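Local coordinates for 3-keto-5-aminohexanoate cleavage protein (Archaeoglobus fulgidus, PDB 3LOT) that probably cleaves beta-keto acids such as 3-keto-5-aminohexanoate, as a zinc-binding member of the beta-keto acid cleavage enzyme family with a TIM-barrel fold, at residues 280-283 against 284-287; 246-249 against 250-254. One frame throughout, in Å; residues are numbered along the deposited sequence. Where two conformers were deposited one is given.

Contact 1: 280-283 against 284-287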
# COMPACT_ATOMS: atom_id res chain seq x y z
N VAL D 280 -4.45 11.92 28.47
CA VAL D 280 -3.01 12.19 28.41
C VAL D 280 -2.20 11.17 29.21
O VAL D 280 -1.23 10.63 28.71
CB VAL D 280 -2.66 13.61 28.85
CG1 VAL D 280 -1.12 13.80 28.91
CG2 VAL D 280 -3.32 14.62 27.94
N GLU D 281 -2.63 10.87 30.45
CA GLU D 281 -1.94 9.87 31.28
C GLU D 281 -1.89 8.51 30.60
O GLU D 281 -0.86 7.85 30.64
CB GLU D 281 -2.61 9.73 32.65
CG GLU D 281 -2.51 11.00 33.43
CD GLU D 281 -3.45 11.11 34.64
OE1 GLU D 281 -4.38 10.29 34.84
OE2 GLU D 281 -3.20 12.04 35.43
N LYS D 282 -2.99 8.11 29.99
CA LYS D 282 -3.06 6.83 29.23
C LYS D 282 -2.08 6.78 28.06
O LYS D 282 -1.34 5.80 27.89
CB LYS D 282 -4.47 6.61 28.72
CG LYS D 282 -4.68 5.30 27.94
CD LYS D 282 -6.17 5.08 27.75
CE LYS D 282 -6.50 3.70 27.27
NZ LYS D 282 -6.31 2.76 28.39
N MSE D 283 -2.05 7.85 27.27
CA MSE D 283 -1.23 7.84 26.09
C MSE D 283 0.23 7.87 26.52
O MSE D 283 1.06 7.19 25.91
CB MSE D 283 -1.57 9.02 25.17
CG MSE D 283 -0.83 8.99 23.83
SE MSE D 283 -1.37 7.42 22.75
CE MSE D 283 0.31 6.91 22.43
N VAL D 284 0.54 8.58 27.61
CA VAL D 284 1.92 8.62 28.18
C VAL D 284 2.36 7.25 28.68
O VAL D 284 3.50 6.83 28.44
CB VAL D 284 2.11 9.71 29.25
CG1 VAL D 284 3.48 9.59 29.97
CG2 VAL D 284 1.96 11.15 28.60
N ARG D 285 1.45 6.51 29.31
CA ARG D 285 1.76 5.13 29.68
C ARG D 285 2.13 4.29 28.46
O ARG D 285 3.10 3.52 28.53
CB ARG D 285 0.59 4.50 30.43
CG ARG D 285 0.45 5.01 31.87
CD ARG D 285 -0.44 4.11 32.69
NE ARG D 285 -1.80 4.07 32.18
CZ ARG D 285 -2.78 4.93 32.49
NH1 ARG D 285 -2.58 5.94 33.32
NH2 ARG D 285 -3.98 4.78 31.96
N ILE D 286 1.40 4.44 27.36
CA ILE D 286 1.66 3.63 26.16
C ILE D 286 2.99 4.08 25.53
O ILE D 286 3.83 3.26 25.17
CB ILE D 286 0.48 3.80 25.14
CG1 ILE D 286 -0.81 3.18 25.72
CG2 ILE D 286 0.84 3.20 23.77
CD1 ILE D 286 -2.08 3.57 24.90
N VAL D 287 3.19 5.38 25.42
CA VAL D 287 4.44 5.90 24.88
C VAL D 287 5.62 5.29 25.67
O VAL D 287 6.61 4.90 25.11
CB VAL D 287 4.48 7.46 24.95
CG1 VAL D 287 5.90 8.01 24.85
CG2 VAL D 287 3.56 8.06 23.87
O HOH W 1 -4.41 7.77 34.65
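The guanidinium of Arg285 folds back over the helix turn that precedes it, one face resting on the backbone: Glu281 O lies 3.6 Å above its plane and Lys282 CA 3.5 Å, both off-centre over that face. In the plane of the group, at its edge, a water accepts from Arg285 NH1 at 2.9 Å and donates to Glu281 OE1, bridging the i and i+4 side chains, whose charged atoms do not meet directly. A bend at chi3 (-63°) turns the arginine back along its own helix. Arg285 NE and Lys282 NZ both make salt bridges to Glu289 of the second subunit, an anion that probably offsets the closeness of the two like charges.

On the buried side, the selenomethionine Met283 bends at chi2 (64°) and again at chi3, and together these carry CE forward along the helix to Val287 CG2 at 3.7 Å and Ile286 CG2 at 4.0 Å, crossing both side chains at about a right angle. Val280 and Val284 run side by side, CG1 to CG2 4.1 Å. Helix 276-289 thus sets Met283 against helix 243-252 and strand 256-259, while Val280 and Val287 reach strand 7-13 of the barrel.

Contact 2: 246-249 against 250-254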
# COMPACT_ATOMS: atom_id res chain seq x y z
N LEU D 246 -5.13 4.35 16.99
CA LEU D 246 -4.44 5.04 15.90
C LEU D 246 -3.33 5.95 16.46
O LEU D 246 -2.28 6.12 15.84
CB LEU D 246 -5.43 5.81 15.03
CG LEU D 246 -6.52 4.97 14.40
CD1 LEU D 246 -7.30 5.78 13.37
CD2 LEU D 246 -5.89 3.75 13.75
N GLY D 247 -3.55 6.54 17.63
CA GLY D 247 -2.46 7.29 18.23
C GLY D 247 -1.23 6.44 18.53
O GLY D 247 -0.10 6.89 18.31
N THR D 248 -1.45 5.24 19.05
CA THR D 248 -0.41 4.22 19.22
C THR D 248 0.27 3.78 17.89
O THR D 248 1.50 3.73 17.82
CB THR D 248 -0.92 3.00 20.03
OG1 THR D 248 -1.53 3.46 21.24
CG2 THR D 248 0.22 2.02 20.37
N LEU D 249 -0.53 3.53 16.85
CA LEU D 249 -0.01 3.33 15.49
C LEU D 249 0.97 4.46 15.09
O LEU D 249 2.10 4.19 14.63
CB LEU D 249 -1.17 3.26 14.49
CG LEU D 249 -0.84 3.12 13.02
CD1 LEU D 249 -0.01 1.78 12.75
CD2 LEU D 249 -2.16 3.14 12.18
N ALA D 250 0.54 5.69 15.28
CA ALA D 250 1.35 6.87 14.93
C ALA D 250 2.71 6.79 15.61
O ALA D 250 3.73 6.92 14.96
CB ALA D 250 0.63 8.18 15.27
N VAL D 251 2.72 6.53 16.92
CA VAL D 251 3.97 6.43 17.67
C VAL D 251 4.86 5.31 17.14
O VAL D 251 6.07 5.46 17.03
CB VAL D 251 3.72 6.31 19.19
CG1 VAL D 251 5.02 5.98 19.95
CG2 VAL D 251 3.16 7.63 19.71
N ILE D 252 4.24 4.17 16.80
CA ILE D 252 4.98 3.04 16.27
C ILE D 252 5.63 3.47 14.92
O ILE D 252 6.74 3.04 14.59
CB ILE D 252 4.04 1.82 16.09
CG1 ILE D 252 3.67 1.23 17.47
CG2 ILE D 252 4.69 0.72 15.21
CD1 ILE D 252 2.50 0.33 17.43
N MSE D 253 4.95 4.32 14.17
CA MSE D 253 5.43 4.77 12.87
C MSE D 253 6.38 5.94 13.00
O MSE D 253 6.79 6.50 12.01
CB MSE D 253 4.26 5.20 11.98
CG MSE D 253 3.31 4.07 11.58
SE MSE D 253 1.69 4.66 10.77
CE MSE D 253 2.42 5.76 9.34
N GLY D 254 6.69 6.37 14.20
CA GLY D 254 7.67 7.44 14.38
C GLY D 254 7.03 8.82 14.43
O GLY D 254 7.75 9.80 14.53
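Leu249 and Met253, one turn apart, make the main apolar meeting: the selenium of the selenomethionine, Met253 SE, sits 3.7 Å from Leu249 CG and 3.9 Å from Leu249 CD1, the two side chains crossing aslant. Met253, with CG anti to its carbonyl carbon (chi1 -66°), reaches back a turn and so brings the selenium to the leucine branch. Round the helix, Ile252 lays its longer branch along the backbone, with CG1 3.3 Å from Thr248 O, and ends with CD1 4.1 Å from Thr248 CG2. Ala250 CB rests 3.4 Å from Gly247 O.

Behind these side chains stands the regular i to i+4 bonding, from Ala250 N to Leu246 O through to Met253 N to Leu249 O, the last of the four being the most bent at the hydrogen (142°). Thr248 OG1 is hydrogen-bonded to Met244 O, a turn earlier, which fixes its rotation and leaves the methyl for Ile252. Farther out, Val216 of helix 213-226 touches both Leu249 and Met253, Trp234 and Leu236 of strand 232-238 back Ala250, and Thr248 and Leu249 pack on their counterparts in the second subunit.

Gly254, with positive phi (92°), ends the helix in a Schellman motif, its N bonded to Val251 O. The chain then enters strand 256-259, completing a beta-alpha-beta unit of the TIM barrel.

Contacts 1 and 2 belong to helices 276-289 and 243-252, which pack against each other on the outside of the barrel; the centres of the two contacts are about 12 Å apart. They meet by van der Waals packing, in which Ile286 CG2 rests on Thr248 OG1 at 3.5 Å and Met283 CE on Val251 CG2 at 4.0 Å. Both also reach the second subunit, contact 1 through charged groups and contact 2 by packing, so both helices lie at the boundary with that subunit. Neither joins the zinc site of His50, His52 and Glu262; within contact 1, the side chain of Val280 stays about 11 Å from those of His50 and Glu262.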